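Local coordinates for fusolin (Unidentified entomopoxvirus, PDB 4YN2), which forms the viral spindles that enhance virulence and, as a member of the lytic polysaccharide monooxygenase family, probably attacks chitin by oxidation, at residues Leu132-Cys137 with Leu208-Gln213; Val141-Tyr146 with Val176-Arg181. One frame throughout, in Å; residues are numbered along the deposited sequence.

Contact 1. Residues Leu132-Cys137 with Leu208-Gln213. With EDO (1,2-ethanediol), chain D.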
loop_
_atom_site.group_PDB
_atom_site.type_symbol
_atom_site.label_atom_id
_atom_site.label_comp_id
_atom_site.label_asym_id
_atom_site.label_seq_id
_atom_site.Cartn_x
_atom_site.Cartn_y
_atom_site.Cartn_z
ATOM N N LEU A 132 13.457 5.527 -5.988
ATOM C CA LEU A 132 13.378 4.474 -4.984
ATOM C C LEU A 132 13.683 3.175 -5.638
ATOM O O LEU A 132 13.097 2.861 -6.679
ATOM C CB LEU A 132 11.981 4.445 -4.350
ATOM C CG LEU A 132 11.832 3.653 -3.048
ATOM C CD1 LEU A 132 12.667 4.264 -1.923
ATOM C CD2 LEU A 132 10.375 3.602 -2.624
ATOM N N GLU A 133 14.587 2.395 -5.044
ATOM C CA GLU A 133 14.882 1.089 -5.599
ATOM C C GLU A 133 13.879 0.080 -5.081
ATOM O O GLU A 133 13.969 -0.368 -3.933
ATOM C CB GLU A 133 16.289 0.642 -5.300
ATOM C CG GLU A 133 16.664 -0.542 -6.176
ATOM C CD GLU A 133 18.033 -1.086 -5.858
ATOM O OE1 GLU A 133 18.360 -1.201 -4.656
ATOM O OE2 GLU A 133 18.785 -1.401 -6.806
ATOM N N LEU A 134 12.915 -0.254 -5.919
ATOM C CA LEU A 134 11.897 -1.238 -5.584
ATOM C C LEU A 134 12.516 -2.626 -5.569
ATOM O O LEU A 134 13.441 -2.886 -6.339
ATOM C CB LEU A 134 10.725 -1.194 -6.591
ATOM C CG LEU A 134 9.581 -0.236 -6.229
ATOM C CD1 LEU A 134 10.080 1.147 -5.993
ATOM C CD2 LEU A 134 8.519 -0.236 -7.305
ATOM N N GLU A 135 12.051 -3.497 -4.668
ATOM C CA GLU A 135 12.506 -4.891 -4.619
ATOM C C GLU A 135 11.301 -5.806 -4.749
ATOM O O GLU A 135 10.432 -5.784 -3.876
ATOM C CB GLU A 135 13.265 -5.164 -3.309
ATOM C CG GLU A 135 13.866 -6.559 -3.188
ATOM C CD GLU A 135 14.263 -6.946 -1.775
ATOM O OE1 GLU A 135 13.428 -6.786 -0.857
ATOM O OE2 GLU A 135 15.397 -7.441 -1.587
ATOM N N PHE A 136 11.220 -6.578 -5.847
ATOM C CA PHE A 136 10.183 -7.587 -6.025
ATOM C C PHE A 136 10.833 -8.911 -5.655
ATOM O O PHE A 136 11.956 -9.204 -6.101
ATOM C CB PHE A 136 9.579 -7.594 -7.434
ATOM C CG PHE A 136 8.371 -8.488 -7.560
ATOM C CD1 PHE A 136 8.514 -9.853 -7.777
ATOM C CD2 PHE A 136 7.085 -7.969 -7.453
ATOM C CE1 PHE A 136 7.395 -10.681 -7.882
ATOM C CE2 PHE A 136 5.966 -8.802 -7.547
ATOM C CZ PHE A 136 6.129 -10.149 -7.776
ATOM N N CYS A 137 10.161 -9.662 -4.787
ATOM C CA CYS A 137 10.628 -10.922 -4.233
ATOM C C CYS A 137 10.025 -12.068 -5.014
ATOM O O CYS A 137 8.866 -12.402 -4.775
ATOM C CB CYS A 137 10.266 -10.999 -2.752
ATOM S SG CYS A 137 10.994 -12.406 -1.883
ATOM N N LEU A 208 1.153 2.400 -4.638
ATOM C CA LEU A 208 1.833 1.975 -5.858
ATOM C C LEU A 208 1.194 0.678 -6.275
ATOM O O LEU A 208 0.914 -0.161 -5.418
ATOM C CB LEU A 208 3.332 1.768 -5.675
ATOM C CG LEU A 208 4.149 2.936 -5.203
ATOM C CD1 LEU A 208 5.548 2.467 -4.857
ATOM C CD2 LEU A 208 4.194 4.031 -6.255
ATOM N N TYR A 209 0.887 0.527 -7.551
ATOM C CA TYR A 209 0.325 -0.704 -8.086
ATOM C C TYR A 209 1.388 -1.281 -8.976
ATOM O O TYR A 209 1.739 -0.662 -9.982
ATOM C CB TYR A 209 -0.975 -0.446 -8.836
ATOM C CG TYR A 209 -1.766 -1.693 -9.169
ATOM C CD1 TYR A 209 -2.126 -2.595 -8.176
ATOM C CD2 TYR A 209 -2.310 -1.876 -10.435
ATOM C CE1 TYR A 209 -2.962 -3.666 -8.439
ATOM C CE2 TYR A 209 -3.151 -2.950 -10.711
ATOM C CZ TYR A 209 -3.467 -3.849 -9.712
ATOM O OH TYR A 209 -4.306 -4.898 -9.996
ATOM N N VAL A 210 1.981 -2.394 -8.556
ATOM C CA VAL A 210 3.075 -3.041 -9.274
ATOM C C VAL A 210 2.535 -4.248 -9.990
ATOM O O VAL A 210 1.897 -5.098 -9.374
ATOM C CB VAL A 210 4.239 -3.429 -8.321
ATOM C CG1 VAL A 210 5.387 -4.059 -9.100
ATOM C CG2 VAL A 210 4.729 -2.222 -7.521
ATOM N N ARG A 211 2.805 -4.335 -11.277
ATOM C CA ARG A 211 2.369 -5.429 -12.122
ATOM C C ARG A 211 3.578 -6.124 -12.703
ATOM O O ARG A 211 4.372 -5.480 -13.381
ATOM C CB ARG A 211 1.474 -4.906 -13.234
ATOM C CG ARG A 211 1.028 -5.950 -14.239
ATOM C CD ARG A 211 0.334 -5.280 -15.397
ATOM N NE ARG A 211 -0.118 -6.266 -16.370
ATOM C CZ ARG A 211 -0.365 -6.032 -17.653
ATOM N NH1 ARG A 211 -0.212 -4.814 -18.156
ATOM N NH2 ARG A 211 -0.776 -7.016 -18.445
ATOM N N TRP A 212 3.713 -7.424 -12.443
ATOM C CA TRP A 212 4.763 -8.250 -13.029
ATOM C C TRP A 212 4.080 -9.134 -14.050
ATOM O O TRP A 212 3.349 -10.042 -13.678
ATOM C CB TRP A 212 5.476 -9.060 -11.957
ATOM C CG TRP A 212 6.633 -9.856 -12.473
ATOM C CD1 TRP A 212 7.418 -9.576 -13.554
ATOM C CD2 TRP A 212 7.091 -11.104 -11.961
ATOM N NE1 TRP A 212 8.390 -10.529 -13.688
ATOM C CE2 TRP A 212 8.222 -11.478 -12.717
ATOM C CE3 TRP A 212 6.678 -11.930 -10.910
ATOM C CZ2 TRP A 212 8.949 -12.631 -12.449
ATOM C CZ3 TRP A 212 7.386 -13.090 -10.659
ATOM C CH2 TRP A 212 8.511 -13.428 -11.418
ATOM N N GLN A 213 4.266 -8.837 -15.321
ATOM C CA GLN A 213 3.588 -9.527 -16.403
ATOM C C GLN A 213 4.505 -10.442 -17.184
ATOM O O GLN A 213 5.493 -9.976 -17.738
ATOM C CB GLN A 213 3.002 -8.478 -17.344
ATOM C CG GLN A 213 2.231 -9.036 -18.549
ATOM C CD GLN A 213 1.098 -9.933 -18.143
ATOM O OE1 GLN A 213 0.217 -9.544 -17.374
ATOM N NE2 GLN A 213 1.042 -11.133 -18.683
HETATM C C1 EDO D . 18.864 -1.180 -10.495
HETATM O O1 EDO D . 18.086 -0.537 -9.480
HETATM C C2 EDO D . 18.039 -1.363 -11.795
HETATM O O2 EDO D . 17.155 -0.257 -11.998
#

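Contact 2. Residues Val141-Tyr146 with Val176-Arg181. With ZN (zinc ion), chain C.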
loop_
_atom_site.group_PDB
_atom_site.type_symbol
_atom_site.label_atom_id
_atom_site.label_comp_id
_atom_site.label_asym_id
_atom_site.label_seq_id
_atom_site.Cartn_x
_atom_site.Cartn_y
_atom_site.Cartn_z
ATOM N N VAL A 141 11.579 -17.839 -10.942
ATOM C CA VAL A 141 12.159 -16.971 -11.967
ATOM C C VAL A 141 11.333 -17.140 -13.236
ATOM O O VAL A 141 11.411 -18.196 -13.860
ATOM C CB VAL A 141 13.653 -17.314 -12.196
ATOM C CG1 VAL A 141 14.246 -16.524 -13.363
ATOM C CG2 VAL A 141 14.455 -17.089 -10.917
ATOM N N HIS A 142 10.541 -16.119 -13.608
ATOM C CA HIS A 142 9.724 -16.132 -14.828
ATOM C C HIS A 142 10.233 -15.108 -15.807
ATOM O O HIS A 142 10.106 -13.911 -15.574
ATOM C CB HIS A 142 8.243 -15.833 -14.540
ATOM C CG HIS A 142 7.585 -16.741 -13.563
ATOM N ND1 HIS A 142 7.826 -18.099 -13.551
ATOM C CD2 HIS A 142 6.635 -16.456 -12.644
ATOM C CE1 HIS A 142 7.074 -18.583 -12.577
ATOM N NE2 HIS A 142 6.316 -17.631 -12.029
ATOM N N GLU A 143 10.846 -15.570 -16.887
ATOM C CA GLU A 143 11.330 -14.716 -17.955
ATOM C C GLU A 143 10.996 -15.403 -19.271
ATOM O O GLU A 143 11.040 -16.629 -19.321
ATOM C CB GLU A 143 12.829 -14.448 -17.817
ATOM C CG GLU A 143 13.168 -13.633 -16.578
ATOM C CD GLU A 143 14.624 -13.245 -16.417
ATOM O OE1 GLU A 143 15.042 -13.002 -15.261
ATOM O OE2 GLU A 143 15.358 -13.235 -17.432
ATOM N N PRO A 144 10.590 -14.673 -20.324
ATOM C CA PRO A 144 10.502 -13.212 -20.421
ATOM C C PRO A 144 9.333 -12.624 -19.612
ATOM O O PRO A 144 8.258 -13.217 -19.508
ATOM C CB PRO A 144 10.334 -12.987 -21.925
ATOM C CG PRO A 144 9.631 -14.211 -22.403
ATOM C CD PRO A 144 10.247 -15.319 -21.604
ATOM N N SER A 145 9.565 -11.450 -19.038
ATOM C CA SER A 145 8.563 -10.723 -18.271
ATOM C C SER A 145 8.952 -9.255 -18.182
ATOM O O SER A 145 10.087 -8.900 -18.475
ATOM C CB SER A 145 8.428 -11.326 -16.874
ATOM O OG SER A 145 9.639 -11.178 -16.151
ATOM N N TYR A 146 8.023 -8.403 -17.773
ATOM C CA TYR A 146 8.307 -6.984 -17.574
ATOM C C TYR A 146 7.483 -6.469 -16.415
ATOM O O TYR A 146 6.547 -7.133 -15.964
ATOM C CB TYR A 146 8.065 -6.147 -18.848
ATOM C CG TYR A 146 6.641 -6.152 -19.342
ATOM C CD1 TYR A 146 6.160 -7.196 -20.113
ATOM C CD2 TYR A 146 5.792 -5.080 -19.096
ATOM C CE1 TYR A 146 4.847 -7.217 -20.564
ATOM C CE2 TYR A 146 4.482 -5.080 -19.557
ATOM C CZ TYR A 146 4.016 -6.142 -20.314
ATOM O OH TYR A 146 2.730 -6.174 -20.796
ATOM N N VAL A 176 13.418 -5.783 -15.923
ATOM C CA VAL A 176 14.217 -5.526 -14.734
ATOM C C VAL A 176 15.278 -6.620 -14.560
ATOM O O VAL A 176 14.980 -7.791 -14.771
ATOM C CB VAL A 176 13.215 -5.477 -13.538
ATOM C CG1 VAL A 176 13.898 -5.594 -12.188
ATOM C CG2 VAL A 176 12.346 -4.221 -13.608
ATOM N N PRO A 177 16.483 -6.277 -14.078
ATOM C CA PRO A 177 17.496 -7.319 -13.858
ATOM C C PRO A 177 17.248 -8.157 -12.609
ATOM O O PRO A 177 16.775 -7.649 -11.585
ATOM C CB PRO A 177 18.776 -6.511 -13.699
ATOM C CG PRO A 177 18.336 -5.261 -13.080
ATOM C CD PRO A 177 17.028 -4.942 -13.761
ATOM N N LEU A 178 17.582 -9.444 -12.701
ATOM C CA LEU A 178 17.546 -10.372 -11.580
ATOM C C LEU A 178 18.895 -10.213 -10.888
ATOM O O LEU A 178 19.918 -10.483 -11.507
ATOM C CB LEU A 178 17.308 -11.798 -12.091
ATOM C CG LEU A 178 17.225 -12.895 -11.059
ATOM C CD1 LEU A 178 15.983 -12.740 -10.182
ATOM C CD2 LEU A 178 17.230 -14.258 -11.745
ATOM N N ASP A 179 18.911 -9.673 -9.665
ATOM C CA ASP A 179 20.149 -9.334 -8.961
ATOM C C ASP A 179 20.250 -9.944 -7.574
ATOM O O ASP A 179 19.230 -10.314 -6.987
ATOM C CB ASP A 179 20.227 -7.804 -8.786
ATOM C CG ASP A 179 20.542 -6.977 -10.017
ATOM O OD1 ASP A 179 21.411 -7.408 -10.823
ATOM O OD2 ASP A 179 20.067 -5.821 -10.088
ATOM N N PRO A 180 21.467 -9.953 -6.973
ATOM C CA PRO A 180 21.583 -10.405 -5.581
ATOM C C PRO A 180 20.845 -9.469 -4.629
ATOM O O PRO A 180 20.761 -8.263 -4.888
ATOM C CB PRO A 180 23.098 -10.350 -5.312
ATOM C CG PRO A 180 23.737 -10.283 -6.642
ATOM C CD PRO A 180 22.783 -9.535 -7.497
ATOM N N ARG A 181 20.352 -10.005 -3.519
ATOM C CA ARG A 181 19.696 -9.186 -2.498
ATOM C C ARG A 181 20.692 -8.285 -1.832
ATOM O O ARG A 181 21.840 -8.683 -1.639
ATOM C CB ARG A 181 19.064 -10.050 -1.388
ATOM C CG ARG A 181 17.814 -10.801 -1.776
ATOM C CD ARG A 181 17.277 -11.599 -0.601
ATOM N NE ARG A 181 18.162 -12.707 -0.234
ATOM C CZ ARG A 181 17.965 -13.539 0.786
ATOM N NH1 ARG A 181 16.890 -13.414 1.557
ATOM N NH2 ARG A 181 18.828 -14.521 1.029
HETATM ZN ZN ZN C . 4.869 -17.850 -10.789
HETATM O O HOH W 1 11.919 -8.414 -16.037
#

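Contact 1. Residues Leu132-Cys137 with Leu208-Gln213
Phe136 and Trp212 carry this contact, which lies in the buried interior of the β-sandwich. Phe136 CE1 comes to 3.4 Å from Trp212 CE3, and Phe136 CZ lies 3.6 Å from that same carbon. The rings meet obliquely, their planes at 56°, and the phenyl centroid is 5.0 Å from that of the six-membered indole ring. Both side chains have CG anti to the backbone N (chi1 -171° for Phe136 and -176° for Trp212), which extends each ring from its own strand across the gap, and the two side chains cross at about a right angle. Two residues back along each strand, Leu134 CD2 lies 4.3 Å from Val210 CG2, a looser apolar meeting that continues the seam. No hydrogen bond joins the segments; the contact is hydrophobic packing between two sheets.

In the second shell, the indole is positioned by its NE1, which hydrogen-bonds Ser145 OG, and by Tyr147 and Tyr193, one stacked on it and the other inclined to it. Alternating with the inward-facing residues are Glu133, Glu135, Arg211 and Gln213, whose polar ends find partners away from the seam. Glu133 OE2 accepts a hydrogen bond of 2.9 Å from O1 of a 1,2-ethanediol, probably from the crystallisation liquor, and forms a salt bridge with Arg194. On the second strand, Arg211 NH2 reaches Gln213 OE1 at 2.9 Å from above the carbonyl plane, while Arg211 NH1 pairs with Glu148.

Strand 129-138 runs between strands 2-6 and 191-200 in the antiparallel sheet, with Met4 packing on both Leu134 and Phe136 and the Cys137-Cys187 disulfide just beyond. Strand 206-214 lies between 145-152 and 220-231 in the facing mixed sheet.

Contact 2. Residues Val141-Tyr146 with Val176-Arg181
A water gripped from both segments joins Ser145 to Val176: it donates to Ser145 O at 3.1 Å and accepts from Val176 N at 3.0 Å. This bridge lies at the rim of the β-sandwich, at the end of the loop that carries His142 of the histidine brace of the lytic polysaccharide monooxygenase fold. Direct touching is sparse and centres on Leu178. Leu178 CD2 rests against the fork of Val141, 4.0 Å from CG2 and 4.1 Å from CG1, the two side chains crossing at about a right angle. The leucine has CG anti to its own backbone nitrogen (chi1 -179°), which carries CD2 across to Val141. Beside it, Glu143 runs extended beyond CG and lays OE1 against Leu178 CB, but the polar partner of that oxygen is Tyr193 OH.

The loop before strand 145-152 is braced internally. Ser145 OG donates to His142 O at 2.8 Å, in the carbonyl plane, closing the turn that includes the cis peptide before Pro144. Pro144 bonds through its backbone to Leu215, while Asp179 bonds to Val192, so each segment is held to a strand or loop of its own. The His142 side chain turns from Leu178 to the metal, its ring also meeting that of Trp212. Its NE2 binds the zinc ion at 1.9 Å, and His1 N is another ligand.

Contact 1 is core and contact 2 surface. In the first, buried hydrophobic side chains close the space between facing sheets; in the second, a bridging water and a few exposed side chains span the rim. Both engage the same two sheets: 129-138 and 178-180 belong to the antiparallel one, 206-214 and 145-152 are neighbours in the mixed one. Contact 2 is nested in the chain loop that contact 1 closes, and their centres lie about 11 Å apart. A backbone hydrogen bond, Gln213 N to Tyr146 O at 2.9 Å, ties them directly. Through Trp212 the interior packing extends to within about 5 Å of the zinc ion that His142 of contact 2 helps to bind.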